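Local coordinates for protein putative isohexenylglutaconyl-CoA hydratase (Pseudomonas aeruginosa, PDB 4ZU2) that probably hydrates isohexenylglutaconyl-CoA in citronellate breakdown, as a crotonase-family enzyme, at residues R19-R24 with V56-D61. Residues are numbered along the deposited sequence; the frame is centred on the assembly and turned at random.
Sequences RITLNR and VLRGAD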
loop_
_atom_site.group_PDB
_atom_site.type_symbol
_atom_site.label_atom_id
_atom_site.label_comp_id
_atom_site.label_asym_id
_atom_site.label_seq_id
_atom_site.Cartn_x
_atom_site.Cartn_y
_atom_site.Cartn_z
ATOM N N ARG A 19 14.215 -26.083 -5.551
ATOM C CA ARG A 19 13.494 -26.167 -4.289
ATOM C C ARG A 19 14.468 -26.162 -3.117
ATOM O O ARG A 19 15.458 -26.880 -3.145
ATOM C CB ARG A 19 12.702 -27.449 -4.227
ATOM C CG ARG A 19 11.420 -27.364 -4.968
ATOM C CD ARG A 19 11.458 -28.217 -6.250
ATOM N NE ARG A 19 10.227 -28.197 -7.054
ATOM C CZ ARG A 19 8.989 -28.370 -6.591
ATOM N NH1 ARG A 19 8.719 -28.558 -5.307
ATOM N NH2 ARG A 19 7.981 -28.345 -7.424
ATOM N N ILE A 20 14.151 -25.397 -2.077
ATOM C CA ILE A 20 15.052 -25.228 -0.928
ATOM C C ILE A 20 14.244 -25.457 0.327
ATOM O O ILE A 20 13.271 -24.747 0.575
ATOM C CB ILE A 20 15.641 -23.795 -0.853
ATOM C CG1 ILE A 20 16.289 -23.381 -2.192
ATOM C CG2 ILE A 20 16.641 -23.680 0.332
ATOM C CD1 ILE A 20 16.577 -21.931 -2.290
ATOM N N THR A 21 14.630 -26.448 1.125
ATOM C CA THR A 21 13.822 -26.796 2.293
ATOM C C THR A 21 14.592 -26.504 3.566
ATOM O O THR A 21 15.732 -26.908 3.742
ATOM C CB THR A 21 13.278 -28.250 2.236
ATOM O OG1 THR A 21 12.461 -28.390 1.075
ATOM C CG2 THR A 21 12.420 -28.576 3.448
ATOM N N LEU A 22 13.967 -25.730 4.426
ATOM C CA LEU A 22 14.570 -25.414 5.696
ATOM C C LEU A 22 14.358 -26.673 6.520
ATOM O O LEU A 22 13.227 -27.183 6.648
ATOM C CB LEU A 22 13.887 -24.207 6.358
ATOM C CG LEU A 22 13.615 -22.978 5.465
ATOM C CD1 LEU A 22 12.908 -21.878 6.238
ATOM C CD2 LEU A 22 14.859 -22.486 4.844
ATOM N N ASN A 23 15.454 -27.169 7.053
ATOM C CA ASN A 23 15.514 -28.526 7.528
ATOM C C ASN A 23 16.162 -28.649 8.905
ATOM O O ASN A 23 17.240 -29.200 9.053
ATOM C CB ASN A 23 16.285 -29.338 6.466
ATOM C CG ASN A 23 16.142 -30.838 6.644
ATOM O OD1 ASN A 23 17.037 -31.580 6.286
ATOM N ND2 ASN A 23 15.025 -31.284 7.187
ATOM N N ARG A 24 15.506 -28.083 9.905
ATOM C CA ARG A 24 15.834 -28.343 11.302
ATOM C C ARG A 24 14.507 -28.530 12.023
ATOM O O ARG A 24 14.137 -27.671 12.816
ATOM C CB ARG A 24 16.605 -27.157 11.917
ATOM C CG ARG A 24 18.049 -27.021 11.444
ATOM C CD ARG A 24 18.701 -25.664 11.797
ATOM N NE ARG A 24 19.417 -25.707 13.077
ATOM C CZ ARG A 24 19.000 -25.143 14.210
ATOM N NH1 ARG A 24 17.851 -24.470 14.258
ATOM N NH2 ARG A 24 19.746 -25.259 15.315
ATOM N N VAL A 56 11.713 -22.307 -4.710
ATOM C CA VAL A 56 10.639 -22.661 -3.794
ATOM C C VAL A 56 11.258 -22.881 -2.421
ATOM O O VAL A 56 12.279 -23.519 -2.260
ATOM C CB VAL A 56 9.840 -23.874 -4.281
ATOM C CG1 VAL A 56 8.546 -23.968 -3.505
ATOM C CG2 VAL A 56 9.542 -23.743 -5.773
ATOM N N LEU A 57 10.651 -22.244 -1.452
ATOM C CA LEU A 57 11.210 -22.089 -0.172
ATOM C C LEU A 57 10.204 -22.737 0.729
ATOM O O LEU A 57 9.028 -22.379 0.714
ATOM C CB LEU A 57 11.364 -20.609 0.150
ATOM C CG LEU A 57 12.066 -20.332 1.471
ATOM C CD1 LEU A 57 13.368 -21.078 1.583
ATOM C CD2 LEU A 57 12.290 -18.822 1.634
ATOM N N ARG A 58 10.670 -23.726 1.482
ATOM C CA ARG A 58 9.762 -24.576 2.229
ATOM C C ARG A 58 10.410 -25.095 3.513
ATOM O O ARG A 58 11.622 -25.059 3.676
ATOM C CB ARG A 58 9.290 -25.746 1.348
ATOM C CG ARG A 58 7.851 -26.170 1.627
ATOM C CD ARG A 58 7.392 -27.366 0.794
ATOM N NE ARG A 58 8.475 -28.290 0.445
ATOM C CZ ARG A 58 8.772 -28.692 -0.794
ATOM N NH1 ARG A 58 8.072 -28.275 -1.863
ATOM N NH2 ARG A 58 9.785 -29.540 -0.962
ATOM N N GLY A 59 9.571 -25.565 4.427
ATOM C CA GLY A 59 10.013 -26.011 5.730
ATOM C C GLY A 59 9.754 -27.499 5.925
ATOM O O GLY A 59 8.735 -28.036 5.503
ATOM N N ALA A 60 10.700 -28.185 6.549
ATOM C CA ALA A 60 10.535 -29.597 6.773
ATOM C C ALA A 60 9.428 -29.810 7.802
ATOM O O ALA A 60 9.228 -28.975 8.697
ATOM C CB ALA A 60 11.816 -30.190 7.243
ATOM N N ASP A 61 8.665 -30.893 7.620
ATOM C CA ASP A 61 7.747 -31.417 8.638
ATOM C C ASP A 61 6.556 -30.582 9.051
ATOM O O ASP A 61 6.095 -30.694 10.178
ATOM C CB ASP A 61 8.542 -31.721 9.883
ATOM C CG ASP A 61 8.452 -33.137 10.245
ATOM O OD1 ASP A 61 7.469 -33.478 10.933
ATOM O OD2 ASP A 61 9.340 -33.904 9.795
HETATM O O HOH W 1 11.644 -31.509 0.796
#
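Strands 17-22 and 54-59 are the two parallel strands of a beta-alpha-beta unit in the crotonase fold, joined through helix 33-47. Their register pairs Arg-19 with Val-56, Ile-20 with Leu-57, Thr-21 with Arg-58 and Leu-22 with Gly-59, and the directions of the two short segments differ by 24°. Four N-H to O=C hydrogen bonds form the ladder: Ile-20 N gives to Val-56 O, Arg-58 N to Ile-20 O, Leu-22 N to Arg-58 O at 2.6 Å, and Ala-60 N to Leu-22 O. Thr-21 CA supplements this by giving a C-H...O contact to Arg-58 O.

On the face of Ile-20, Leu-22 and Leu-57, the Leu-22 CD2 methyl meets Leu-57 CD1 at 3.9 Å; helix 33-47 packs over Ile-20 and Leu-22. The other face is more polar. Arg-19 lays CG alongside Val-56 CB, then bends at chi2. Its NH1 comes within 3.5 Å of Arg-58 NH1, a like-charge approach at the guanidinium edges with the planes 46° apart; a long, weak ion pair of Arg-58 with Glu-12 may offset some of this charge. With Thr-21 OG1 beside its own backbone N (chi1 -60°), the hydroxyl hydrogen-bonds a water, which in turn accepts from Arg-58 NH2. The water oxygen lies 3.2 Å from Arg-58 NH2, in the plane of that guanidinium.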